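Local structure of exosome complex component Rrp42 (Methanothermobacter thermautotrophicus, 2WNR) at residues C127-W135 against I167-V177; N190-F198 against V258-D266. The protein probably serves as a non-catalytic subunit of the RNA-degrading exosome and helps to shape the active site of its partner Rrp41. All coordinates share one frame; numbering follows the deposited sequence.

Overall arrangement
After helix 11-21, the chain lays down the mixed sheet that includes strands 127-129 and 133-145, with helix 102-117 on the way. Interaction 1 closes a loop of 31 residues, mostly helix 150-164 and strand. It brings strand 166-173 and the start of 176-180, parts of a small three-stranded sheet, against the bulged hairpin of strands 127-129 and 133-145. The chain then enters strand 193-201. Interaction 2 closes a longer loop of 59 residues and packs helix 244-268 on that strand's four-stranded sheet. The two loops follow in series and neither nest nor cross. The centres of interactions 1 and 2 are about 32 Å apart. Interaction 2 is the nearer to the chain centre.

Interaction 1 (C127-W135 against I167-V177); sequences CIIEGSKVW and IPAAEVEDGEV
Ile167 lays its CD1 methyl over one face of the Trp135 indole. Ile167 CD1 stands 3.8 Å from the centroid of the Trp135 five-membered ring and 12° off its normal, a CH-pi contact. CG1 of Ile167 sits between the backbone N and the carbonyl carbon (chi1 64°), and CD1 is carried out from there to the ring. Pro168 meets the six-membered end of the indole, with Pro168 CG 3.9 Å from Trp135 CH2. The carbonyl O of Pro168 also comes near Trp135 CZ2. Ala170 fits its CB between two partners, Trp135 NE1 at 3.6 Å and Ile128 CG1 at 3.7 Å. With Trp135 replaced by an alanine, a gap would probably open beside Pro168 and Ala170, and the Ile167 methyl would lose its aromatic partner.

No hydrogen bond links the two segments. Strands 133-145 and 166-173 belong to different sheets of the RNase PH-type fold, and the sheets meet here through side chains. Segment 127-135 turns back on itself through Glu130-Ser132. Beside the turn is a classic beta bulge, where Ile128 N and Ile129 N both bond to Lys133 O. Both isoleucines point toward 167-177.

Val172 divides its methyls between them. Val172 CG2 lies 3.8 Å from Ile128 CG2, and CG1 packs against the end of Ile129. At the turn, Gly175 O approaches Ile129 CD1 to 3.5 Å. Val177 then crosses Ile128 at about a right angle. Val177 CG2 also rests 3.6 Å from Lys133 CG, next to the bend of the lysine chain at chi2.

Interaction 2 (N190-F198 against V258-D266); sequences NRKALMCTF and VPQLIEYLD
Leu194 points from its strand toward helix 258-266 and meets four of its residues. Leu194 CD1 lies 3.6 Å from Leu261 CB and 4.0 Å from Ile262 CG1. Its CB packs on Val258 CG1, while CD2 makes a looser contact with Leu265 CD2. CG of Leu194 is anti to the carbonyl carbon (chi1 -70°), and from there CD1 reaches the helix backbone between Leu261 and Ile262. This is a helix packed on one face of the four-stranded antiparallel sheet of an RNase PH-type fold. The strand and helix segments run at 125° to each other, with an axis distance of 8.2 Å.

Cys196 extends the apolar patch. Cys196 SG touches Val258 CG2 at 3.8 Å, and the same methyl lies near Leu194 O. Ile262 stands beside Lys192, with Ile262 CD1 4.4 Å from Lys192 CB.

A salt bridge completes this first shell. Lys192 and Asp266 approach from opposite directions. Lys192 NZ meets Asp266 OD1 at 2.7 Å on the syn side, 21° out of the carboxylate plane, with a second, weak bond to Asp266 OD2 at 3.1 Å.

The strand is held in place by its sheet. Leu194 and Cys196 bond through their backbones to Val225 and Ile223 of strand 219-226, and Val258 also touches Val225; Ala254 and Lys257, just before Val258 on the same helix, also touch Cys196. On the other side of the strand, Met195 points away from helix 258-266 and packs on Asp152 and Val155 of helix 150-164. Beyond Asp266, Lys192 NZ has a second acidic neighbour, a long and weak ion pair with Glu227 OE2.

Interaction 1 (C127-W135 against I167-V177)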
ATOM      1  N   CYS A 127     -28.152 -12.356 -10.216  1.00  6.29           N
ATOM      2  CA  CYS A 127     -28.393 -11.177 -11.029  1.00  5.79           C
ATOM      3  C   CYS A 127     -29.545 -10.361 -10.439  1.00  4.46           C
ATOM      4  O   CYS A 127     -30.479 -10.933  -9.874  1.00  4.57           O
ATOM      5  CB  CYS A 127     -28.763 -11.592 -12.458  1.00  6.52           C
ATOM      6  SG  CYS A 127     -28.305 -10.386 -13.711  1.00  2.00           S
ATOM      7  N   ILE A 128     -29.461  -9.036 -10.535  1.00  2.68           N
ATOM      8  CA  ILE A 128     -30.632  -8.187 -10.295  1.00  5.83           C
ATOM      9  C   ILE A 128     -30.986  -7.444 -11.587  1.00  6.33           C
ATOM     10  O   ILE A 128     -32.008  -7.732 -12.189  1.00  3.43           O
ATOM     11  CB  ILE A 128     -30.476  -7.230  -9.084  1.00  6.36           C
ATOM     12  CG1 ILE A 128     -30.606  -8.003  -7.769  1.00  7.07           C
ATOM     13  CG2 ILE A 128     -31.525  -6.124  -9.120  1.00  4.28           C
ATOM     14  CD1 ILE A 128     -29.309  -8.151  -7.019  1.00  2.00           C
ATOM     15  N   ILE A 129     -30.132  -6.507 -12.001  1.00  8.16           N
ATOM     16  CA  ILE A 129     -30.203  -5.937 -13.344  1.00 10.54           C
ATOM     17  C   ILE A 129     -28.935  -6.268 -14.129  1.00 11.87           C
ATOM     18  O   ILE A 129     -27.843  -5.791 -13.797  1.00 11.07           O
ATOM     19  CB  ILE A 129     -30.433  -4.416 -13.335  1.00 11.10           C
ATOM     20  CG1 ILE A 129     -31.750  -4.081 -12.621  1.00 13.52           C
ATOM     21  CG2 ILE A 129     -30.432  -3.881 -14.774  1.00  9.82           C
ATOM     22  CD1 ILE A 129     -31.944  -2.603 -12.281  1.00 14.14           C
ATOM     23  N   GLU A 130     -29.104  -7.092 -15.162  1.00 13.25           N
ATOM     24  CA  GLU A 130     -28.037  -7.485 -16.086  1.00 15.14           C
ATOM     25  C   GLU A 130     -27.142  -6.299 -16.478  1.00 17.60           C
ATOM     26  O   GLU A 130     -27.622  -5.293 -17.026  1.00 19.30           O
ATOM     27  CB  GLU A 130     -28.666  -8.104 -17.335  1.00 14.56           C
ATOM     28  CG  GLU A 130     -27.833  -9.122 -18.121  1.00 10.65           C
ATOM     29  CD  GLU A 130     -28.627  -9.691 -19.325  1.00 14.33           C
ATOM     30  OE1 GLU A 130     -28.028 -10.383 -20.184  1.00 11.92           O
ATOM     31  OE2 GLU A 130     -29.856  -9.443 -19.415  1.00  2.00           O
ATOM     32  N   GLY A 131     -25.852  -6.421 -16.171  1.00 17.49           N
ATOM     33  CA  GLY A 131     -24.850  -5.426 -16.553  1.00 19.61           C
ATOM     34  C   GLY A 131     -24.810  -4.156 -15.720  1.00 21.79           C
ATOM     35  O   GLY A 131     -24.402  -3.101 -16.225  1.00 20.08           O
ATOM     36  N   SER A 132     -25.206  -4.263 -14.445  1.00 24.04           N
ATOM     37  CA  SER A 132     -25.351  -3.101 -13.560  1.00 24.21           C
ATOM     38  C   SER A 132     -25.432  -3.457 -12.069  1.00 24.34           C
ATOM     39  O   SER A 132     -24.598  -3.000 -11.286  1.00 23.82           O
ATOM     40  CB  SER A 132     -26.572  -2.264 -13.966  1.00 24.22           C
ATOM     41  OG  SER A 132     -26.604  -1.032 -13.267  1.00 24.74           O
ATOM     42  N   LYS A 133     -26.445  -4.240 -11.678  1.00 24.57           N
ATOM     43  CA  LYS A 133     -26.670  -4.589 -10.264  1.00 24.16           C
ATOM     44  C   LYS A 133     -26.806  -6.095 -10.055  1.00 23.64           C
ATOM     45  O   LYS A 133     -27.673  -6.734 -10.649  1.00 24.00           O
ATOM     46  CB  LYS A 133     -27.912  -3.880  -9.710  1.00 24.02           C
ATOM     47  CG  LYS A 133     -27.833  -2.357  -9.686  1.00 23.69           C
ATOM     48  CD  LYS A 133     -27.307  -1.848  -8.365  1.00 24.93           C
ATOM     49  CE  LYS A 133     -27.471  -0.350  -8.223  1.00 24.53           C
ATOM     50  NZ  LYS A 133     -26.479   0.385  -9.049  1.00 23.51           N
ATOM     51  N   VAL A 134     -25.932  -6.655  -9.226  1.00 22.16           N
ATOM     52  CA  VAL A 134     -26.023  -8.062  -8.838  1.00 21.54           C
ATOM     53  C   VAL A 134     -25.605  -8.271  -7.380  1.00 21.52           C
ATOM     54  O   VAL A 134     -24.999  -7.396  -6.767  1.00 21.68           O
ATOM     55  CB  VAL A 134     -25.180  -9.029  -9.744  1.00 22.86           C
ATOM     56  CG1 VAL A 134     -25.540  -8.916 -11.228  1.00 23.54           C
ATOM     57  CG2 VAL A 134     -23.674  -8.956  -9.465  1.00 20.21           C
ATOM     58  N   TRP A 135     -25.918  -9.443  -6.839  1.00 20.59           N
ATOM     59  CA  TRP A 135     -25.507  -9.800  -5.491  1.00 21.14           C
ATOM     60  C   TRP A 135     -24.037 -10.220  -5.454  1.00 21.54           C
ATOM     61  O   TRP A 135     -23.608 -11.094  -6.207  1.00 22.33           O
ATOM     62  CB  TRP A 135     -26.391 -10.911  -4.918  1.00 20.71           C
ATOM     63  CG  TRP A 135     -27.664 -10.434  -4.280  1.00 23.36           C
ATOM     64  CD1 TRP A 135     -28.934 -10.724  -4.679  1.00 22.85           C
ATOM     65  CD2 TRP A 135     -27.790  -9.599  -3.120  1.00 23.20           C
ATOM     66  NE1 TRP A 135     -29.845 -10.121  -3.849  1.00 22.52           N
ATOM     67  CE2 TRP A 135     -29.172  -9.425  -2.881  1.00 24.04           C
ATOM     68  CE3 TRP A 135     -26.869  -8.984  -2.257  1.00 23.58           C
ATOM     69  CZ2 TRP A 135     -29.662  -8.658  -1.820  1.00 23.24           C
ATOM     70  CZ3 TRP A 135     -27.357  -8.215  -1.198  1.00 24.06           C
ATOM     71  CH2 TRP A 135     -28.745  -8.059  -0.994  1.00 24.46           C
ATOM     72  N   ILE A 167     -30.528 -14.389   2.459  1.00 22.74           N
ATOM     73  CA  ILE A 167     -30.391 -13.014   1.956  1.00 22.77           C
ATOM     74  C   ILE A 167     -31.737 -12.373   1.632  1.00 23.01           C
ATOM     75  O   ILE A 167     -32.676 -13.072   1.244  1.00 23.81           O
ATOM     76  CB  ILE A 167     -29.458 -12.915   0.719  1.00 23.32           C
ATOM     77  CG1 ILE A 167     -30.026 -13.688  -0.476  1.00 23.19           C
ATOM     78  CG2 ILE A 167     -28.058 -13.381   1.066  1.00 22.27           C
ATOM     79  CD1 ILE A 167     -29.434 -13.271  -1.814  1.00 24.76           C
ATOM     80  N   PRO A 168     -31.840 -11.040   1.793  1.00 22.82           N
ATOM     81  CA  PRO A 168     -33.093 -10.348   1.494  1.00 23.00           C
ATOM     82  C   PRO A 168     -33.467 -10.446   0.014  1.00 22.42           C
ATOM     83  O   PRO A 168     -32.586 -10.521  -0.850  1.00 22.04           O
ATOM     84  CB  PRO A 168     -32.796  -8.895   1.874  1.00 22.89           C
ATOM     85  CG  PRO A 168     -31.316  -8.780   1.819  1.00 24.11           C
ATOM     86  CD  PRO A 168     -30.802 -10.107   2.267  1.00 22.94           C
ATOM     87  N   ALA A 169     -34.767 -10.474  -0.262  1.00 21.97           N
ATOM     88  CA  ALA A 169     -35.255 -10.477  -1.628  1.00 22.04           C
ATOM     89  C   ALA A 169     -34.961  -9.130  -2.268  1.00 21.99           C
ATOM     90  O   ALA A 169     -35.241  -8.079  -1.690  1.00 22.03           O
ATOM     91  CB  ALA A 169     -36.738 -10.773  -1.666  1.00 22.49           C
ATOM     92  N   ALA A 170     -34.368  -9.175  -3.453  1.00 21.92           N
ATOM     93  CA  ALA A 170     -34.104  -7.970  -4.219  1.00 21.92           C
ATOM     94  C   ALA A 170     -35.085  -7.841  -5.402  1.00 21.44           C
ATOM     95  O   ALA A 170     -34.982  -8.561  -6.399  1.00 19.02           O
ATOM     96  CB  ALA A 170     -32.656  -7.951  -4.685  1.00 20.94           C
ATOM     97  N   GLU A 171     -36.050  -6.936  -5.259  1.00 22.79           N
ATOM     98  CA  GLU A 171     -37.037  -6.665  -6.316  1.00 24.92           C
ATOM     99  C   GLU A 171     -36.585  -5.501  -7.192  1.00 25.40           C
ATOM    100  O   GLU A 171     -35.812  -4.639  -6.750  1.00 26.77           O
ATOM    101  CB  GLU A 171     -38.433  -6.382  -5.728  1.00 24.63           C
ATOM    102  CG  GLU A 171     -39.334  -7.616  -5.579  1.00 25.85           C
ATOM    103  CD  GLU A 171     -39.120  -8.390  -4.280  1.00 26.90           C
ATOM    104  OE1 GLU A 171     -38.006  -8.324  -3.700  1.00 30.21           O
ATOM    105  OE2 GLU A 171     -40.066  -9.079  -3.841  1.00 23.25           O
ATOM    106  N   VAL A 172     -37.052  -5.496  -8.439  1.00 25.09           N
ATOM    107  CA  VAL A 172     -36.764  -4.401  -9.363  1.00 24.85           C
ATOM    108  C   VAL A 172     -38.021  -3.581  -9.603  1.00 26.08           C
ATOM    109  O   VAL A 172     -39.044  -4.097 -10.077  1.00 25.51           O
ATOM    110  CB  VAL A 172     -36.193  -4.893 -10.715  1.00 24.35           C
ATOM    111  CG1 VAL A 172     -35.665  -3.715 -11.530  1.00 23.36           C
ATOM    112  CG2 VAL A 172     -35.088  -5.925 -10.490  1.00 24.36           C
ATOM    113  N   GLU A 173     -37.909  -2.293  -9.290  1.00 27.23           N
ATOM    114  CA  GLU A 173     -39.009  -1.345  -9.389  1.00 27.15           C
ATOM    115  C   GLU A 173     -38.455   0.012  -9.808  1.00 27.19           C
ATOM    116  O   GLU A 173     -37.435   0.464  -9.269  1.00 28.80           O
ATOM    117  CB  GLU A 173     -39.688  -1.225  -8.031  1.00 27.40           C
ATOM    118  CG  GLU A 173     -41.176  -1.045  -8.092  1.00 29.22           C
ATOM    119  CD  GLU A 173     -41.718  -0.368  -6.855  1.00 32.24           C
ATOM    120  OE1 GLU A 173     -41.343   0.799  -6.614  1.00 35.26           O
ATOM    121  OE2 GLU A 173     -42.525  -0.993  -6.133  1.00 32.67           O
ATOM    122  N   ASP A 174     -39.126   0.645 -10.772  1.00 26.49           N
ATOM    123  CA  ASP A 174     -38.722   1.941 -11.353  1.00 26.61           C
ATOM    124  C   ASP A 174     -37.370   1.951 -12.086  1.00 27.06           C
ATOM    125  O   ASP A 174     -37.188   2.718 -13.029  1.00 27.28           O
ATOM    126  CB  ASP A 174     -38.794   3.084 -10.320  1.00 26.06           C
ATOM    127  CG  ASP A 174     -39.961   4.056 -10.575  1.00 28.64           C
ATOM    128  OD1 ASP A 174     -39.926   5.174 -10.012  1.00 26.70           O
ATOM    129  OD2 ASP A 174     -40.907   3.721 -11.332  1.00 27.05           O
ATOM    130  N   GLY A 175     -36.436   1.104 -11.660  1.00 27.33           N
ATOM    131  CA  GLY A 175     -35.083   1.105 -12.202  1.00 27.41           C
ATOM    132  C   GLY A 175     -34.052   1.045 -11.089  1.00 29.86           C
ATOM    133  O   GLY A 175     -32.902   0.640 -11.307  1.00 27.89           O
ATOM    134  N   GLU A 176     -34.463   1.454  -9.889  1.00 31.09           N
ATOM    135  CA  GLU A 176     -33.626   1.314  -8.697  1.00 31.75           C
ATOM    136  C   GLU A 176     -33.789  -0.088  -8.096  1.00 31.50           C
ATOM    137  O   GLU A 176     -34.701  -0.833  -8.477  1.00 31.10           O
ATOM    138  CB  GLU A 176     -33.952   2.403  -7.662  1.00 32.24           C
ATOM    139  CG  GLU A 176     -33.812   3.837  -8.188  1.00 33.42           C
ATOM    140  CD  GLU A 176     -33.389   4.822  -7.111  1.00 35.86           C
ATOM    141  OE1 GLU A 176     -32.289   4.637  -6.527  1.00 40.62           O
ATOM    142  OE2 GLU A 176     -34.147   5.787  -6.860  1.00 29.60           O
ATOM    143  N   VAL A 177     -32.901  -0.446  -7.169  1.00 31.37           N
ATOM    144  CA  VAL A 177     -32.929  -1.780  -6.565  1.00 30.71           C
ATOM    145  C   VAL A 177     -33.533  -1.767  -5.163  1.00 32.27           C
ATOM    146  O   VAL A 177     -32.891  -1.361  -4.183  1.00 32.97           O
ATOM    147  CB  VAL A 177     -31.538  -2.458  -6.581  1.00 29.68           C
ATOM    148  CG1 VAL A 177     -31.602  -3.859  -5.987  1.00 25.43           C
ATOM    149  CG2 VAL A 177     -31.018  -2.521  -7.998  1.00 28.97           C
TER

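Interaction 2 (N190-F198 against V258-D266)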
ATOM      1  N   ASN A 190     -27.120 -25.282  -6.179  1.00 27.15           N
ATOM      2  CA  ASN A 190     -27.383 -26.323  -7.171  1.00 26.21           C
ATOM      3  C   ASN A 190     -26.895 -27.703  -6.744  1.00 25.60           C
ATOM      4  O   ASN A 190     -27.538 -28.719  -7.034  1.00 24.13           O
ATOM      5  CB  ASN A 190     -26.782 -25.940  -8.525  1.00 26.84           C
ATOM      6  CG  ASN A 190     -27.680 -25.007  -9.324  1.00 27.19           C
ATOM      7  OD1 ASN A 190     -28.878 -24.890  -9.060  1.00 25.55           O
ATOM      8  ND2 ASN A 190     -27.099 -24.341 -10.314  1.00 31.82           N
ATOM      9  N   ARG A 191     -25.752 -27.720  -6.056  1.00 24.98           N
ATOM     10  CA  ARG A 191     -25.098 -28.949  -5.603  1.00 25.00           C
ATOM     11  C   ARG A 191     -23.984 -28.673  -4.592  1.00 24.78           C
ATOM     12  O   ARG A 191     -23.578 -27.530  -4.395  1.00 24.41           O
ATOM     13  CB  ARG A 191     -24.555 -29.766  -6.786  1.00 26.29           C
ATOM     14  CG  ARG A 191     -23.854 -28.976  -7.899  1.00 26.47           C
ATOM     15  CD  ARG A 191     -23.587 -29.897  -9.077  1.00 28.48           C
ATOM     16  NE  ARG A 191     -23.374 -29.191 -10.339  1.00 35.10           N
ATOM     17  CZ  ARG A 191     -24.342 -28.771 -11.158  1.00 36.00           C
ATOM     18  NH1 ARG A 191     -24.025 -28.149 -12.288  1.00 34.71           N
ATOM     19  NH2 ARG A 191     -25.621 -28.958 -10.854  1.00 33.07           N
ATOM     20  N   LYS A 192     -23.508 -29.729  -3.942  1.00 24.13           N
ATOM     21  CA  LYS A 192     -22.447 -29.605  -2.949  1.00 22.76           C
ATOM     22  C   LYS A 192     -21.172 -30.253  -3.447  1.00 21.70           C
ATOM     23  O   LYS A 192     -21.206 -31.156  -4.283  1.00 22.08           O
ATOM     24  CB  LYS A 192     -22.860 -30.241  -1.619  1.00 23.24           C
ATOM     25  CG  LYS A 192     -23.683 -29.333  -0.715  1.00 22.21           C
ATOM     26  CD  LYS A 192     -24.503 -30.134   0.288  1.00 18.02           C
ATOM     27  CE  LYS A 192     -25.836 -30.539  -0.303  1.00 25.05           C
ATOM     28  NZ  LYS A 192     -26.573 -31.472   0.590  1.00 29.32           N
ATOM     29  N   ALA A 193     -20.051 -29.762  -2.936  1.00 20.75           N
ATOM     30  CA  ALA A 193     -18.747 -30.346  -3.185  1.00 20.28           C
ATOM     31  C   ALA A 193     -17.911 -30.159  -1.926  1.00 21.59           C
ATOM     32  O   ALA A 193     -18.069 -29.163  -1.212  1.00 22.65           O
ATOM     33  CB  ALA A 193     -18.091 -29.677  -4.362  1.00 17.07           C
ATOM     34  N   LEU A 194     -17.044 -31.119  -1.634  1.00 21.92           N
ATOM     35  CA  LEU A 194     -16.123 -30.981  -0.510  1.00 22.97           C
ATOM     36  C   LEU A 194     -14.727 -31.457  -0.896  1.00 23.95           C
ATOM     37  O   LEU A 194     -14.529 -31.981  -1.998  1.00 24.90           O
ATOM     38  CB  LEU A 194     -16.638 -31.717   0.735  1.00 22.40           C
ATOM     39  CG  LEU A 194     -17.862 -31.140   1.462  1.00 22.18           C
ATOM     40  CD1 LEU A 194     -18.258 -32.029   2.621  1.00 23.24           C
ATOM     41  CD2 LEU A 194     -17.652 -29.703   1.943  1.00 21.67           C
ATOM     42  N   MET A 195     -13.774 -31.297   0.024  1.00 23.41           N
ATOM     43  CA  MET A 195     -12.375 -31.510  -0.291  1.00 23.33           C
ATOM     44  C   MET A 195     -11.636 -32.409   0.694  1.00 24.08           C
ATOM     45  O   MET A 195     -11.808 -32.317   1.917  1.00 23.74           O
ATOM     46  CB  MET A 195     -11.679 -30.160  -0.393  1.00 23.15           C
ATOM     47  CG  MET A 195     -10.221 -30.210  -0.772  1.00 23.61           C
ATOM     48  SD  MET A 195      -9.638 -28.574  -1.260  1.00 23.59           S
ATOM     49  CE  MET A 195     -10.418 -28.417  -2.876  1.00 23.22           C
ATOM     50  N   CYS A 196     -10.796 -33.271   0.128  1.00 24.40           N
ATOM     51  CA  CYS A 196      -9.895 -34.122   0.884  1.00 23.87           C
ATOM     52  C   CYS A 196      -8.453 -33.752   0.569  1.00 23.80           C
ATOM     53  O   CYS A 196      -8.078 -33.661  -0.602  1.00 24.76           O
ATOM     54  CB  CYS A 196     -10.132 -35.575   0.507  1.00 23.23           C
ATOM     55  SG  CYS A 196     -11.699 -36.231   1.059  1.00 26.49           S
ATOM     56  N   THR A 197      -7.656 -33.533   1.614  1.00 22.85           N
ATOM     57  CA  THR A 197      -6.234 -33.253   1.469  1.00 22.08           C
ATOM     58  C   THR A 197      -5.431 -34.428   1.997  1.00 22.23           C
ATOM     59  O   THR A 197      -5.686 -34.920   3.096  1.00 22.45           O
ATOM     60  CB  THR A 197      -5.820 -31.972   2.218  1.00 22.38           C
ATOM     61  OG1 THR A 197      -6.493 -30.850   1.642  1.00 24.00           O
ATOM     62  CG2 THR A 197      -4.330 -31.729   2.100  1.00 21.26           C
ATOM     63  N   PHE A 198      -4.460 -34.863   1.200  1.00 22.11           N
ATOM     64  CA  PHE A 198      -3.579 -35.976   1.539  1.00 22.01           C
ATOM     65  C   PHE A 198      -2.147 -35.494   1.661  1.00 22.28           C
ATOM     66  O   PHE A 198      -1.747 -34.561   0.976  1.00 23.52           O
ATOM     67  CB  PHE A 198      -3.637 -37.048   0.450  1.00 22.37           C
ATOM     68  CG  PHE A 198      -5.007 -37.589   0.208  1.00 22.23           C
ATOM     69  CD1 PHE A 198      -5.392 -38.792   0.767  1.00 18.85           C
ATOM     70  CD2 PHE A 198      -5.916 -36.896  -0.584  1.00 22.59           C
ATOM     71  CE1 PHE A 198      -6.669 -39.299   0.545  1.00 22.96           C
ATOM     72  CE2 PHE A 198      -7.195 -37.396  -0.813  1.00 21.42           C
ATOM     73  CZ  PHE A 198      -7.574 -38.595  -0.250  1.00 20.18           C
ATOM     74  N   VAL A 258     -15.618 -38.206   0.196  1.00 24.66           N
ATOM     75  CA  VAL A 258     -16.454 -36.997   0.092  1.00 24.51           C
ATOM     76  C   VAL A 258     -17.967 -37.234   0.284  1.00 25.29           C
ATOM     77  O   VAL A 258     -18.615 -36.449   0.978  1.00 27.02           O
ATOM     78  CB  VAL A 258     -16.154 -36.183  -1.196  1.00 24.83           C
ATOM     79  CG1 VAL A 258     -17.187 -35.091  -1.411  1.00 21.04           C
ATOM     80  CG2 VAL A 258     -14.760 -35.592  -1.128  1.00 22.69           C
ATOM     81  N   PRO A 259     -18.536 -38.297  -0.325  1.00 24.74           N
ATOM     82  CA  PRO A 259     -19.949 -38.606  -0.056  1.00 24.94           C
ATOM     83  C   PRO A 259     -20.256 -38.857   1.426  1.00 25.39           C
ATOM     84  O   PRO A 259     -21.376 -38.601   1.871  1.00 25.45           O
ATOM     85  CB  PRO A 259     -20.201 -39.883  -0.875  1.00 25.22           C
ATOM     86  CG  PRO A 259     -18.847 -40.380  -1.271  1.00 25.94           C
ATOM     87  CD  PRO A 259     -18.000 -39.158  -1.391  1.00 24.36           C
ATOM     88  N   GLN A 260     -19.268 -39.355   2.170  1.00 25.92           N
ATOM     89  CA  GLN A 260     -19.391 -39.548   3.612  1.00 27.17           C
ATOM     90  C   GLN A 260     -19.442 -38.197   4.322  1.00 27.34           C
ATOM     91  O   GLN A 260     -20.350 -37.940   5.113  1.00 28.35           O
ATOM     92  CB  GLN A 260     -18.234 -40.398   4.152  1.00 27.37           C
ATOM     93  CG  GLN A 260     -18.276 -41.870   3.725  1.00 28.73           C
ATOM     94  CD  GLN A 260     -17.014 -42.645   4.094  1.00 29.42           C
ATOM     95  OE1 GLN A 260     -16.686 -43.648   3.463  1.00 26.96           O
ATOM     96  NE2 GLN A 260     -16.305 -42.184   5.119  1.00 32.21           N
ATOM     97  N   LEU A 261     -18.469 -37.341   4.022  1.00 28.06           N
ATOM     98  CA  LEU A 261     -18.420 -35.968   4.523  1.00 28.58           C
ATOM     99  C   LEU A 261     -19.687 -35.158   4.198  1.00 29.30           C
ATOM    100  O   LEU A 261     -20.128 -34.335   5.004  1.00 29.23           O
ATOM    101  CB  LEU A 261     -17.183 -35.242   3.972  1.00 28.71           C
ATOM    102  CG  LEU A 261     -15.770 -35.617   4.451  1.00 29.30           C
ATOM    103  CD1 LEU A 261     -14.730 -34.704   3.816  1.00 24.42           C
ATOM    104  CD2 LEU A 261     -15.639 -35.569   5.972  1.00 28.17           C
ATOM    105  N   ILE A 262     -20.264 -35.407   3.022  1.00 29.39           N
ATOM    106  CA  ILE A 262     -21.467 -34.708   2.560  1.00 28.51           C
ATOM    107  C   ILE A 262     -22.711 -35.031   3.397  1.00 29.56           C
ATOM    108  O   ILE A 262     -23.522 -34.143   3.677  1.00 29.31           O
ATOM    109  CB  ILE A 262     -21.699 -34.944   1.041  1.00 29.08           C
ATOM    110  CG1 ILE A 262     -20.884 -33.923   0.236  1.00 23.80           C
ATOM    111  CG2 ILE A 262     -23.202 -34.919   0.663  1.00 27.65           C
ATOM    112  CD1 ILE A 262     -20.872 -34.183  -1.251  1.00 21.98           C
ATOM    113  N   GLU A 263     -22.864 -36.286   3.806  1.00 29.77           N
ATOM    114  CA  GLU A 263     -23.987 -36.625   4.664  1.00 30.72           C
ATOM    115  C   GLU A 263     -23.735 -36.220   6.112  1.00 30.48           C
ATOM    116  O   GLU A 263     -24.679 -36.066   6.876  1.00 31.62           O
ATOM    117  CB  GLU A 263     -24.410 -38.098   4.527  1.00 31.70           C
ATOM    118  CG  GLU A 263     -23.609 -39.125   5.320  1.00 33.56           C
ATOM    119  CD  GLU A 263     -24.403 -40.410   5.539  1.00 36.39           C
ATOM    120  OE1 GLU A 263     -24.207 -41.391   4.785  1.00 32.27           O
ATOM    121  OE2 GLU A 263     -25.248 -40.426   6.458  1.00 39.59           O
ATOM    122  N   TYR A 264     -22.469 -36.025   6.479  1.00 30.15           N
ATOM    123  CA  TYR A 264     -22.127 -35.532   7.816  1.00 29.36           C
ATOM    124  C   TYR A 264     -22.432 -34.045   7.932  1.00 28.78           C
ATOM    125  O   TYR A 264     -22.874 -33.574   8.984  1.00 29.97           O
ATOM    126  CB  TYR A 264     -20.657 -35.798   8.170  1.00 29.51           C
ATOM    127  CG  TYR A 264     -20.333 -35.491   9.619  1.00 30.36           C
ATOM    128  CD1 TYR A 264     -20.531 -36.448  10.614  1.00 31.08           C
ATOM    129  CD2 TYR A 264     -19.843 -34.240   9.996  1.00 32.94           C
ATOM    130  CE1 TYR A 264     -20.250 -36.170  11.948  1.00 34.35           C
ATOM    131  CE2 TYR A 264     -19.557 -33.950  11.328  1.00 36.38           C
ATOM    132  CZ  TYR A 264     -19.764 -34.920  12.300  1.00 36.98           C
ATOM    133  OH  TYR A 264     -19.489 -34.641  13.621  1.00 37.31           O
ATOM    134  N   LEU A 265     -22.177 -33.308   6.855  1.00 27.26           N
ATOM    135  CA  LEU A 265     -22.542 -31.900   6.788  1.00 26.60           C
ATOM    136  C   LEU A 265     -24.061 -31.725   6.811  1.00 27.18           C
ATOM    137  O   LEU A 265     -24.567 -30.865   7.539  1.00 28.05           O
ATOM    138  CB  LEU A 265     -21.924 -31.222   5.556  1.00 26.01           C
ATOM    139  CG  LEU A 265     -22.379 -29.812   5.149  1.00 23.10           C
ATOM    140  CD1 LEU A 265     -22.358 -28.826   6.313  1.00 25.03           C
ATOM    141  CD2 LEU A 265     -21.519 -29.300   4.028  1.00  9.73           C
ATOM    142  N   ASP A 266     -24.777 -32.545   6.036  1.00 25.71           N
ATOM    143  CA  ASP A 266     -26.240 -32.469   5.962  1.00 25.56           C
ATOM    144  C   ASP A 266     -26.907 -32.756   7.307  1.00 24.86           C
ATOM    145  O   ASP A 266     -27.905 -32.114   7.659  1.00 24.77           O
ATOM    146  CB  ASP A 266     -26.799 -33.426   4.895  1.00 26.16           C
ATOM    147  CG  ASP A 266     -26.444 -33.007   3.464  1.00 28.31           C
ATOM    148  OD1 ASP A 266     -26.085 -31.824   3.243  1.00 28.53           O
ATOM    149  OD2 ASP A 266     -26.533 -33.870   2.558  1.00 29.12           O
TER